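Local atomic coordinates of flavodoxin (Aquifex aeolicus, PDB entry 2ARK), a protein that binds FMN and, as in other flavodoxins, probably serves as a low-potential electron donor to redox enzymes. Residues A[48-53]-A[77-82]; A[58-61]-A[66-69]; A[126-129]-A[133-136]; A[165-170]-A[174-179]. All blocks are in the same frame, centred on the assembly; numbering follows the deposited sequence.

Contact 1 of 4, residues A[48-53]-A[77-82]; sequences EDVLWA and DVLGDL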
loop_
_atom_site.group_PDB
_atom_site.type_symbol
_atom_site.label_atom_id
_atom_site.label_comp_id
_atom_site.label_asym_id
_atom_site.label_seq_id
_atom_site.Cartn_x
_atom_site.Cartn_y
_atom_site.Cartn_z
ATOM N N GLU A 48 -25.474 -12.157 -6.312
ATOM C CA GLU A 48 -26.134 -11.979 -7.616
ATOM C C GLU A 48 -26.042 -10.554 -8.173
ATOM O O GLU A 48 -25.982 -10.368 -9.387
ATOM C CB GLU A 48 -27.611 -12.423 -7.561
ATOM C CG GLU A 48 -27.830 -13.943 -7.578
ATOM C CD GLU A 48 -27.573 -14.616 -6.220
ATOM O OE1 GLU A 48 -27.927 -14.026 -5.175
ATOM O OE2 GLU A 48 -27.026 -15.744 -6.198
ATOM N N ASP A 49 -26.034 -9.562 -7.281
ATOM C CA ASP A 49 -25.774 -8.164 -7.645
ATOM C C ASP A 49 -24.448 -8.010 -8.323
ATOM O O ASP A 49 -24.324 -7.214 -9.257
ATOM C CB ASP A 49 -25.775 -7.260 -6.408
ATOM C CG ASP A 49 -27.156 -7.086 -5.826
ATOM O OD1 ASP A 49 -28.100 -7.048 -6.653
ATOM O OD2 ASP A 49 -27.296 -7.015 -4.570
ATOM N N VAL A 50 -23.462 -8.772 -7.843
ATOM C CA VAL A 50 -22.081 -8.648 -8.292
ATOM C C VAL A 50 -21.951 -9.333 -9.638
ATOM O O VAL A 50 -21.355 -8.787 -10.576
ATOM C CB VAL A 50 -21.068 -9.197 -7.209
ATOM C CG1 VAL A 50 -19.664 -9.349 -7.771
ATOM C CG2 VAL A 50 -21.058 -8.275 -5.972
ATOM N N LEU A 51 -22.554 -10.508 -9.741
ATOM C CA LEU A 51 -22.681 -11.219 -11.013
ATOM C C LEU A 51 -23.377 -10.397 -12.106
ATOM O O LEU A 51 -23.042 -10.484 -13.279
ATOM C CB LEU A 51 -23.446 -12.520 -10.789
ATOM C CG LEU A 51 -22.670 -13.607 -10.063
ATOM C CD1 LEU A 51 -23.640 -14.675 -9.541
ATOM C CD2 LEU A 51 -21.623 -14.206 -11.016
ATOM N N TRP A 52 -24.364 -9.613 -11.704
ATOM C CA TRP A 52 -25.073 -8.729 -12.605
ATOM C C TRP A 52 -24.174 -7.583 -13.080
ATOM O O TRP A 52 -24.229 -7.219 -14.245
ATOM C CB TRP A 52 -26.328 -8.229 -11.884
ATOM C CG TRP A 52 -27.091 -7.176 -12.580
ATOM C CD1 TRP A 52 -28.094 -7.362 -13.499
ATOM C CD2 TRP A 52 -26.939 -5.750 -12.418
ATOM N NE1 TRP A 52 -28.573 -6.136 -13.915
ATOM C CE2 TRP A 52 -27.884 -5.134 -13.270
ATOM C CE3 TRP A 52 -26.106 -4.936 -11.622
ATOM C CZ2 TRP A 52 -28.017 -3.731 -13.358
ATOM C CZ3 TRP A 52 -26.246 -3.548 -11.703
ATOM C CH2 TRP A 52 -27.186 -2.960 -12.569
ATOM N N ALA A 53 -23.323 -7.050 -12.203
ATOM C CA ALA A 53 -22.539 -5.829 -12.474
ATOM C C ALA A 53 -21.440 -5.968 -13.529
ATOM O O ALA A 53 -20.689 -6.951 -13.540
ATOM C CB ALA A 53 -21.937 -5.290 -11.185
ATOM N N ASP A 77 -16.608 -13.781 2.491
ATOM C CA ASP A 77 -17.533 -14.862 2.807
ATOM C C ASP A 77 -18.700 -15.017 1.855
ATOM O O ASP A 77 -19.120 -16.142 1.581
ATOM C CB ASP A 77 -18.049 -14.752 4.251
ATOM C CG ASP A 77 -16.968 -15.065 5.306
ATOM O OD1 ASP A 77 -15.805 -15.434 4.962
ATOM O OD2 ASP A 77 -17.300 -14.949 6.510
ATOM N N VAL A 78 -19.247 -13.904 1.375
ATOM C CA VAL A 78 -20.349 -13.954 0.401
ATOM C C VAL A 78 -19.805 -14.178 -1.015
ATOM O O VAL A 78 -20.241 -15.096 -1.691
ATOM C CB VAL A 78 -21.299 -12.703 0.495
ATOM C CG1 VAL A 78 -22.342 -12.708 -0.614
ATOM C CG2 VAL A 78 -21.997 -12.671 1.865
ATOM N N LEU A 79 -18.831 -13.371 -1.441
ATOM C CA LEU A 79 -18.242 -13.525 -2.771
ATOM C C LEU A 79 -17.196 -14.629 -2.879
ATOM O O LEU A 79 -16.760 -14.966 -3.973
ATOM C CB LEU A 79 -17.654 -12.216 -3.262
ATOM C CG LEU A 79 -18.573 -11.011 -3.385
ATOM C CD1 LEU A 79 -17.817 -10.009 -4.177
ATOM C CD2 LEU A 79 -19.924 -11.358 -4.087
ATOM N N GLY A 80 -16.814 -15.203 -1.753
ATOM C CA GLY A 80 -15.776 -16.229 -1.728
ATOM C C GLY A 80 -15.955 -17.415 -2.664
ATOM O O GLY A 80 -14.963 -17.969 -3.144
ATOM N N ASP A 81 -17.205 -17.819 -2.914
ATOM C CA ASP A 81 -17.498 -18.906 -3.865
ATOM C C ASP A 81 -17.346 -18.485 -5.313
ATOM O O ASP A 81 -17.057 -19.296 -6.157
ATOM C CB ASP A 81 -18.899 -19.509 -3.636
ATOM C CG ASP A 81 -18.911 -20.586 -2.527
ATOM O OD1 ASP A 81 -20.005 -20.897 -1.988
ATOM O OD2 ASP A 81 -17.830 -21.134 -2.188
ATOM N N LEU A 82 -17.553 -17.209 -5.592
ATOM C CA LEU A 82 -17.382 -16.667 -6.940
ATOM C C LEU A 82 -15.916 -16.424 -7.317
ATOM O O LEU A 82 -15.617 -16.109 -8.470
ATOM C CB LEU A 82 -18.166 -15.358 -7.077
ATOM C CG LEU A 82 -19.696 -15.446 -7.026
ATOM C CD1 LEU A 82 -20.274 -14.068 -7.311
ATOM C CD2 LEU A 82 -20.242 -16.491 -8.001
#

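Contact 2 of 4, residues A[58-61]-A[66-69]; sequences VGSP and LVSW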
loop_
_atom_site.group_PDB
_atom_site.type_symbol
_atom_site.label_atom_id
_atom_site.label_comp_id
_atom_site.label_asym_id
_atom_site.label_seq_id
_atom_site.Cartn_x
_atom_site.Cartn_y
_atom_site.Cartn_z
ATOM N N VAL A 58 -17.075 0.536 -4.762
ATOM C CA VAL A 58 -17.186 -0.045 -3.436
ATOM C C VAL A 58 -16.747 1.020 -2.446
ATOM O O VAL A 58 -15.643 1.512 -2.542
ATOM C CB VAL A 58 -16.288 -1.324 -3.316
ATOM C CG1 VAL A 58 -16.305 -1.874 -1.873
ATOM C CG2 VAL A 58 -16.670 -2.398 -4.368
ATOM N N GLY A 59 -17.620 1.407 -1.524
ATOM C CA GLY A 59 -17.298 2.473 -0.581
ATOM C C GLY A 59 -17.316 2.010 0.843
ATOM O O GLY A 59 -18.097 1.131 1.220
ATOM N N SER A 60 -16.437 2.578 1.648
ATOM C CA SER A 60 -16.404 2.228 3.040
ATOM C C SER A 60 -15.984 3.443 3.825
ATOM O O SER A 60 -15.201 4.255 3.317
ATOM C CB SER A 60 -15.360 1.144 3.258
ATOM O OG SER A 60 -15.198 0.808 4.644
ATOM N N PRO A 61 -16.441 3.557 5.088
ATOM C CA PRO A 61 -15.782 4.531 5.959
ATOM C C PRO A 61 -14.314 4.132 6.119
ATOM O O PRO A 61 -13.977 2.942 6.014
ATOM C CB PRO A 61 -16.533 4.366 7.295
ATOM C CG PRO A 61 -17.166 2.968 7.232
ATOM C CD PRO A 61 -17.506 2.801 5.772
ATOM N N LEU A 66 -8.533 1.427 6.788
ATOM C CA LEU A 66 -8.883 0.297 5.944
ATOM C C LEU A 66 -10.390 0.216 5.702
ATOM O O LEU A 66 -11.163 0.825 6.457
ATOM C CB LEU A 66 -8.418 -1.030 6.598
ATOM C CG LEU A 66 -6.913 -1.299 6.812
ATOM C CD1 LEU A 66 -6.638 -2.622 7.512
ATOM C CD2 LEU A 66 -6.107 -1.216 5.535
ATOM N N VAL A 67 -10.779 -0.554 4.658
ATOM C CA VAL A 67 -12.148 -1.082 4.512
ATOM C C VAL A 67 -12.693 -1.535 5.857
ATOM O O VAL A 67 -11.940 -2.064 6.691
ATOM C CB VAL A 67 -12.282 -2.429 3.762
ATOM C CG1 VAL A 67 -13.295 -2.354 2.597
ATOM C CG2 VAL A 67 -10.977 -3.152 3.504
ATOM N N SER A 68 -14.013 -1.408 6.017
ATOM C CA SER A 68 -14.675 -1.884 7.206
ATOM C C SER A 68 -14.730 -3.415 7.237
ATOM O O SER A 68 -14.620 -4.118 6.195
ATOM C CB SER A 68 -16.080 -1.322 7.263
ATOM O OG SER A 68 -16.882 -1.975 6.323
ATOM N N TRP A 69 -14.923 -3.933 8.431
ATOM C CA TRP A 69 -14.974 -5.360 8.596
ATOM C C TRP A 69 -16.210 -5.969 7.902
ATOM O O TRP A 69 -16.136 -7.125 7.410
ATOM C CB TRP A 69 -14.853 -5.742 10.078
ATOM C CG TRP A 69 -16.064 -5.551 10.932
ATOM C CD1 TRP A 69 -16.300 -4.522 11.793
ATOM C CD2 TRP A 69 -17.193 -6.459 11.071
ATOM N NE1 TRP A 69 -17.509 -4.722 12.449
ATOM C CE2 TRP A 69 -18.092 -5.871 11.987
ATOM C CE3 TRP A 69 -17.542 -7.690 10.473
ATOM C CZ2 TRP A 69 -19.311 -6.479 12.346
ATOM C CZ3 TRP A 69 -18.759 -8.281 10.807
ATOM C CH2 TRP A 69 -19.623 -7.684 11.760
#

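Contact 3 of 4, residues A[126-129]-A[133-136]; sequences TDYV and FTLH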
loop_
_atom_site.group_PDB
_atom_site.type_symbol
_atom_site.label_atom_id
_atom_site.label_comp_id
_atom_site.label_asym_id
_atom_site.label_seq_id
_atom_site.Cartn_x
_atom_site.Cartn_y
_atom_site.Cartn_z
ATOM N N THR A 126 -8.160 10.754 -12.885
ATOM C CA THR A 126 -7.213 11.874 -13.018
ATOM C C THR A 126 -7.884 13.239 -12.872
ATOM O O THR A 126 -7.270 14.191 -12.398
ATOM C CB THR A 126 -6.525 11.849 -14.381
ATOM O OG1 THR A 126 -7.507 11.622 -15.385
ATOM C CG2 THR A 126 -5.461 10.733 -14.452
ATOM N N ASP A 127 -9.137 13.329 -13.303
ATOM C CA ASP A 127 -9.895 14.591 -13.289
ATOM C C ASP A 127 -9.694 15.426 -12.035
ATOM O O ASP A 127 -9.751 14.921 -10.921
ATOM C CB ASP A 127 -11.400 14.333 -13.451
ATOM C CG ASP A 127 -11.719 13.617 -14.722
ATOM O OD1 ASP A 127 -10.776 13.018 -15.318
ATOM O OD2 ASP A 127 -12.898 13.670 -15.129
ATOM N N TYR A 128 -9.440 16.715 -12.252
ATOM C CA TYR A 128 -9.573 17.693 -11.194
ATOM C C TYR A 128 -10.942 18.333 -11.271
ATOM O O TYR A 128 -11.365 18.911 -12.277
ATOM C CB TYR A 128 -8.513 18.749 -11.264
ATOM C CG TYR A 128 -7.248 18.397 -10.558
ATOM C CD1 TYR A 128 -6.436 17.339 -11.009
ATOM C CD2 TYR A 128 -6.816 19.153 -9.462
ATOM C CE1 TYR A 128 -5.222 17.028 -10.368
ATOM C CE2 TYR A 128 -5.607 18.872 -8.827
ATOM C CZ TYR A 128 -4.821 17.804 -9.285
ATOM O OH TYR A 128 -3.636 17.542 -8.664
ATOM N N VAL A 129 -11.610 18.230 -10.155
ATOM C CA VAL A 129 -12.994 18.475 -10.049
ATOM C C VAL A 129 -13.065 19.790 -9.263
ATOM O O VAL A 129 -14.081 20.469 -9.204
ATOM C CB VAL A 129 -13.544 17.208 -9.381
ATOM C CG1 VAL A 129 -14.061 17.428 -7.973
ATOM C CG2 VAL A 129 -14.414 16.398 -10.339
ATOM N N PHE A 133 -8.591 19.694 -5.933
ATOM C CA PHE A 133 -9.431 18.608 -5.517
ATOM C C PHE A 133 -9.557 17.524 -6.595
ATOM O O PHE A 133 -10.120 17.761 -7.675
ATOM C CB PHE A 133 -10.808 19.103 -5.026
ATOM C CG PHE A 133 -11.421 18.199 -4.002
ATOM C CD1 PHE A 133 -12.233 17.132 -4.390
ATOM C CD2 PHE A 133 -11.137 18.365 -2.657
ATOM C CE1 PHE A 133 -12.757 16.241 -3.447
ATOM C CE2 PHE A 133 -11.680 17.502 -1.693
ATOM C CZ PHE A 133 -12.481 16.427 -2.092
ATOM N N THR A 134 -9.058 16.325 -6.262
ATOM C CA THR A 134 -9.054 15.204 -7.194
ATOM C C THR A 134 -9.446 13.859 -6.561
ATOM O O THR A 134 -9.977 13.809 -5.445
ATOM C CB THR A 134 -7.742 15.149 -8.010
ATOM O OG1 THR A 134 -7.909 14.283 -9.127
ATOM C CG2 THR A 134 -6.532 14.722 -7.173
ATOM N N LEU A 135 -9.218 12.761 -7.283
ATOM C CA LEU A 135 -9.733 11.467 -6.864
ATOM C C LEU A 135 -8.931 10.331 -7.502
ATOM O O LEU A 135 -9.487 9.336 -8.012
ATOM C CB LEU A 135 -11.242 11.378 -7.165
ATOM C CG LEU A 135 -11.851 11.616 -8.560
ATOM C CD1 LEU A 135 -13.053 10.670 -8.760
ATOM C CD2 LEU A 135 -12.242 13.100 -8.783
ATOM N N HIS A 136 -7.605 10.463 -7.402
ATOM C CA HIS A 136 -6.661 9.570 -8.075
ATOM C C HIS A 136 -6.760 8.081 -7.752
ATOM O O HIS A 136 -6.432 7.235 -8.604
ATOM C CB HIS A 136 -5.205 10.057 -7.875
ATOM C CG HIS A 136 -4.896 11.335 -8.572
ATOM N ND1 HIS A 136 -5.804 11.990 -9.375
ATOM C CD2 HIS A 136 -3.763 12.075 -8.612
ATOM C CE1 HIS A 136 -5.252 13.081 -9.869
ATOM N NE2 HIS A 136 -4.011 13.151 -9.427
#

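Contact 4 of 4, residues A[165-170]-A[174-179]; sequences VAIFVD and ELLEKI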
loop_
_atom_site.group_PDB
_atom_site.type_symbol
_atom_site.label_atom_id
_atom_site.label_comp_id
_atom_site.label_asym_id
_atom_site.label_seq_id
_atom_site.Cartn_x
_atom_site.Cartn_y
_atom_site.Cartn_z
ATOM N N VAL A 165 -17.147 1.173 -18.361
ATOM C CA VAL A 165 -18.097 0.111 -18.722
ATOM C C VAL A 165 -18.578 0.258 -20.162
ATOM O O VAL A 165 -18.595 -0.705 -20.901
ATOM C CB VAL A 165 -19.294 0.055 -17.762
ATOM C CG1 VAL A 165 -20.456 -0.778 -18.367
ATOM C CG2 VAL A 165 -18.856 -0.482 -16.392
ATOM N N ALA A 166 -18.931 1.476 -20.550
ATOM C CA ALA A 166 -19.434 1.801 -21.885
ATOM C C ALA A 166 -18.400 1.577 -22.980
ATOM O O ALA A 166 -18.742 1.144 -24.093
ATOM C CB ALA A 166 -19.905 3.249 -21.916
ATOM N N ILE A 167 -17.149 1.912 -22.677
ATOM C CA ILE A 167 -16.041 1.781 -23.632
ATOM C C ILE A 167 -15.647 0.325 -23.798
ATOM O O ILE A 167 -15.665 -0.205 -24.908
ATOM C CB ILE A 167 -14.815 2.644 -23.210
ATOM C CG1 ILE A 167 -15.124 4.123 -23.442
ATOM C CG2 ILE A 167 -13.549 2.259 -23.978
ATOM C CD1 ILE A 167 -14.133 5.058 -22.759
ATOM N N PHE A 168 -15.340 -0.316 -22.678
ATOM C CA PHE A 168 -14.733 -1.632 -22.656
ATOM C C PHE A 168 -15.682 -2.815 -22.684
ATOM O O PHE A 168 -15.287 -3.873 -23.154
ATOM C CB PHE A 168 -13.776 -1.739 -21.462
ATOM C CG PHE A 168 -12.695 -0.702 -21.485
ATOM C CD1 PHE A 168 -12.560 0.205 -20.436
ATOM C CD2 PHE A 168 -11.831 -0.600 -22.597
ATOM C CE1 PHE A 168 -11.563 1.184 -20.465
ATOM C CE2 PHE A 168 -10.845 0.369 -22.645
ATOM C CZ PHE A 168 -10.709 1.273 -21.575
ATOM N N VAL A 169 -16.909 -2.678 -22.189
ATOM C CA VAL A 169 -17.834 -3.810 -22.333
ATOM C C VAL A 169 -18.922 -3.593 -23.367
ATOM O O VAL A 169 -19.255 -4.519 -24.108
ATOM C CB VAL A 169 -18.368 -4.436 -20.981
ATOM C CG1 VAL A 169 -17.544 -3.969 -19.764
ATOM C CG2 VAL A 169 -19.832 -4.211 -20.784
ATOM N N ASP A 170 -19.453 -2.372 -23.440
ATOM C CA ASP A 170 -20.435 -2.044 -24.463
ATOM C C ASP A 170 -19.755 -1.770 -25.803
ATOM O O ASP A 170 -20.339 -1.980 -26.857
ATOM C CB ASP A 170 -21.283 -0.836 -24.075
ATOM C CG ASP A 170 -22.437 -0.604 -25.058
ATOM O OD1 ASP A 170 -22.486 0.473 -25.722
ATOM O OD2 ASP A 170 -23.282 -1.531 -25.197
ATOM N N GLU A 174 -15.456 5.151 -29.382
ATOM C CA GLU A 174 -15.376 6.583 -29.701
ATOM C C GLU A 174 -15.284 7.479 -28.452
ATOM O O GLU A 174 -14.738 8.582 -28.505
ATOM C CB GLU A 174 -16.582 6.994 -30.561
ATOM C CG GLU A 174 -17.971 6.900 -29.822
ATOM C CD GLU A 174 -18.814 5.646 -30.158
ATOM O OE1 GLU A 174 -19.923 5.511 -29.579
ATOM O OE2 GLU A 174 -18.391 4.810 -30.999
ATOM N N LEU A 175 -15.824 6.994 -27.340
ATOM C CA LEU A 175 -15.795 7.710 -26.071
ATOM C C LEU A 175 -14.399 7.893 -25.492
ATOM O O LEU A 175 -14.179 8.804 -24.690
ATOM C CB LEU A 175 -16.641 6.981 -25.024
ATOM C CG LEU A 175 -17.995 7.541 -24.585
ATOM C CD1 LEU A 175 -18.570 6.706 -23.427
ATOM C CD2 LEU A 175 -17.903 9.035 -24.220
ATOM N N LEU A 176 -13.467 7.021 -25.862
ATOM C CA LEU A 176 -12.126 7.073 -25.280
ATOM C C LEU A 176 -11.464 8.424 -25.567
ATOM O O LEU A 176 -11.021 9.112 -24.635
ATOM C CB LEU A 176 -11.256 5.927 -25.795
ATOM C CG LEU A 176 -10.469 5.067 -24.801
ATOM C CD1 LEU A 176 -9.340 4.374 -25.566
ATOM C CD2 LEU A 176 -9.938 5.829 -23.583
ATOM N N GLU A 177 -11.438 8.802 -26.847
ATOM C CA GLU A 177 -10.848 10.058 -27.292
ATOM C C GLU A 177 -11.638 11.268 -26.827
ATOM O O GLU A 177 -11.060 12.296 -26.487
ATOM C CB GLU A 177 -10.681 10.072 -28.817
ATOM C CG GLU A 177 -9.429 10.827 -29.329
ATOM C CD GLU A 177 -8.131 10.470 -28.552
ATOM O OE1 GLU A 177 -7.269 11.365 -28.437
ATOM O OE2 GLU A 177 -7.965 9.318 -28.052
ATOM N N LYS A 178 -12.957 11.155 -26.821
ATOM C CA LYS A 178 -13.787 12.202 -26.272
ATOM C C LYS A 178 -13.303 12.544 -24.854
ATOM O O LYS A 178 -13.052 13.718 -24.540
ATOM C CB LYS A 178 -15.256 11.772 -26.256
ATOM C CG LYS A 178 -16.076 12.416 -25.104
ATOM C CD LYS A 178 -17.615 12.302 -25.262
ATOM C CE LYS A 178 -18.154 13.134 -26.414
ATOM N NZ LYS A 178 -18.185 14.567 -26.034
ATOM N N ILE A 179 -13.161 11.512 -24.012
ATOM C CA ILE A 179 -12.745 11.694 -22.636
ATOM C C ILE A 179 -11.315 12.219 -22.535
ATOM O O ILE A 179 -11.043 13.122 -21.748
ATOM C CB ILE A 179 -12.955 10.418 -21.782
ATOM C CG1 ILE A 179 -14.453 10.106 -21.634
ATOM C CG2 ILE A 179 -12.316 10.554 -20.382
ATOM C CD1 ILE A 179 -14.722 8.605 -21.391
#

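Contact 1 of 4, residues A[48-53]-A[77-82]
In the flavodoxin-like alpha/beta fold, crossover helix 47-52 and the residues that follow helix 69-78 are joined by a small apolar seam, V50 and L51 on one side and L79 and L82 on the other. V50 and L79 reach toward each other tip to tip. V50 CG2 lies 3.8 Å from L79 CD2, while V50 CG1 is 4.1 Å from L79 CD1, so both methyls of each residue take part. The valine torsion (CG1 anti to the backbone N, chi1 168°) sets CG2 beside its own backbone N and spreads the fork toward the leucine. The second pair meets at a slant: L82 CD1 comes up against the branch carbon of L51, 3.7 Å from L51 CG, and L82 CD2 follows at 4.0 Å from L51 CD2. L79 and L82, three residues apart in a stretch that keeps helical backbone angles, face V50 and L51 respectively. I86 touches both V50 and L51, and L8 of strand 5-11 lies against V50, tying the seam to the sheet. L79 and L82 also rest on K47 of helix 47-52, and L79 on F118. No hydrogen bond or salt bridge crosses between 48-53 and 77-82, and together they bury 187 Å². The join is therefore made by methyl and methine packing alone, which imposes little directional restraint; V50, L79 and L82 are buried with the help of those neighbours, while L51 stays at the exposed margin.

Contact 2 of 4, residues A[58-61]-A[66-69]
S60 and S68 make the polar part of this contact, in which the end of strand 55-61 meets the loop leading into helix 69-78. S68 N donates to S60 OG at 2.9 Å, in a bond noticeably bent at the hydrogen (142°). The same hydroxyl donates to P61 O at 2.8 Å, so two bonds grip S60 OG and fix its rotation. Its torsion, OG opposite the backbone N with chi1 176°, lays it beside the carbonyl carbon, where it can serve the next residue and the loop together. With an alanine here, S68 N would probably lose its acceptor and the loop its polar tie to the strand. S68 OG looks elsewhere: it bonds to D12 and caps M71 N, so S68 is the N-cap of helix 69-78.

Van der Waals contacts fill in around these bonds. S60 OG is 3.6 Å from V67 CA, S60 CB lies 4.1 Å from V67 CG1, and P61 CG approaches S68 CB at 4.4 Å. A phosphate ion, probably from the crystallisation liquor, sits about 4 Å from the side chain of P61. In related flavodoxins the loop after this strand lines the flavin site, so the contact probably borders the cofactor pocket.

Strand 55-61 runs between strands 5-11 and 90-97, with G59 bonded to I10 and D12, and S60 to F94. Helix 104-117 backs the loop through S110, which bonds to V67 N, and I111, which packs on V67; helix 69-78 starts at W69 and covers V58 with M71 and F75.

Contact 3 of 4, residues A[126-129]-A[133-136]
V129 and F133 close the turn between two short, weakly bonded strands running roughly antiparallel (156°): V129 N donates to F133 O at 2.9 Å, almost straight at the hydrogen (170°) and nearly along the C=O axis. Next to it, T134 OG1 donates to D127 O at 2.6 Å, from above the carbonyl plane and not on a lone pair. The torsion that puts OG1 opposite the backbone N (chi1 -165°) aims the hydroxyl at that carbonyl. The backbone of 133-136 carries T134 CB over one face of the Y128 ring, a CH-pi contact 3.9 Å from the ring centroid. H136 approaches the same ring obliquely, H136 CE1 lying 4.0 Å from Y128 CE1, while T126 O stands at the edge of the imidazole, 3.4 Å from H136 CE1. Beside the V129-F133 bond the two side chains point the same way, and V129 CG1 meets the edge of the F133 ring, 4.0 Å from F133 CD1.

With an alanine for Y128, T134 CB would probably lose the ring face it rests on and H136 its aromatic neighbour.

Second-shell partners hold these groups in place. H136 ND1 bonds to V125 O, which fixes the imidazole, and the carboxylate of D127 forms salt bridges to R156, R160 and R185. F186 lies against Y128, as does G98 of the third subunit.

The two strands make a hairpin-like excursion from the sheet: 121-128 and 139-142 both pair with strand 90-97, reminiscent of the insertion that splits the last strand in long-chain flavodoxins. Helix 148-168 packs on it, A153 against F133 and R156 against V129.

Contact 4 of 4, residues A[165-170]-A[174-179]
I167 is the main bump, and L175, L176 and I179 shape the hollow that receives it. The root of its longer branch comes first, I167 CG1 lying 3.6 Å from L175 CB, and the two side chains pass at a slant. From there the end methyl runs on over the backbone of the short helix, with I167 CD1 3.7 Å from L176 N and 3.8 Å from L176 CA. L176 CG borders the hollow on one side at 4.2 Å from I167 CD1, and a turn further along I179 CD1 closes it at 3.8 Å from the same methyl. The isoleucine torsion (CG1 opposite the carbonyl carbon, chi1 -72°) carries CG1 and CD1 toward L175 and L176, while CG2 turns back to lie over a face of the F168 ring. In return, L175 fits the shallow step between A166 and I167: its CB rests on the isoleucine and its CD1 lies 4.0 Å from A166 CB. No hydrogen bond crosses between 165-170 and 174-179, so shape alone matches the two, burying 206 Å². R172 in the connecting turn is bonded to A166 through the backbone and also touches its side chain, while W164 and E163 of the long helix continue the packing on L176 and I179. The arrangement is that of two consecutive helices joined by a short turn and packed through apolar side chains: 148-168, the last helix of the flavodoxin-like fold, and 175-181, an addition after it.

In the fold
Along the chain contact 2 is nested inside the loop closed by contact 1, and contacts 3 and 4 follow in series. Strand 55-61 of contact 2 follows helix 47-52 of contact 1 and precedes helix 69-78; the two centres are about 17 Å apart, and both contacts touch the second subunit. Contacts 2 and 3, centres about 20 Å apart, reach the same parallel sheet, one at a strand inside it and the other at its edge. Contact 4 lies about 19 Å from contact 3 between centres, both touching the fourth subunit, and on the opposite side of the chain's centre from contact 2. The four tie helices, loops and short strands around one parallel sheet, close to surfaces used in the tetramer.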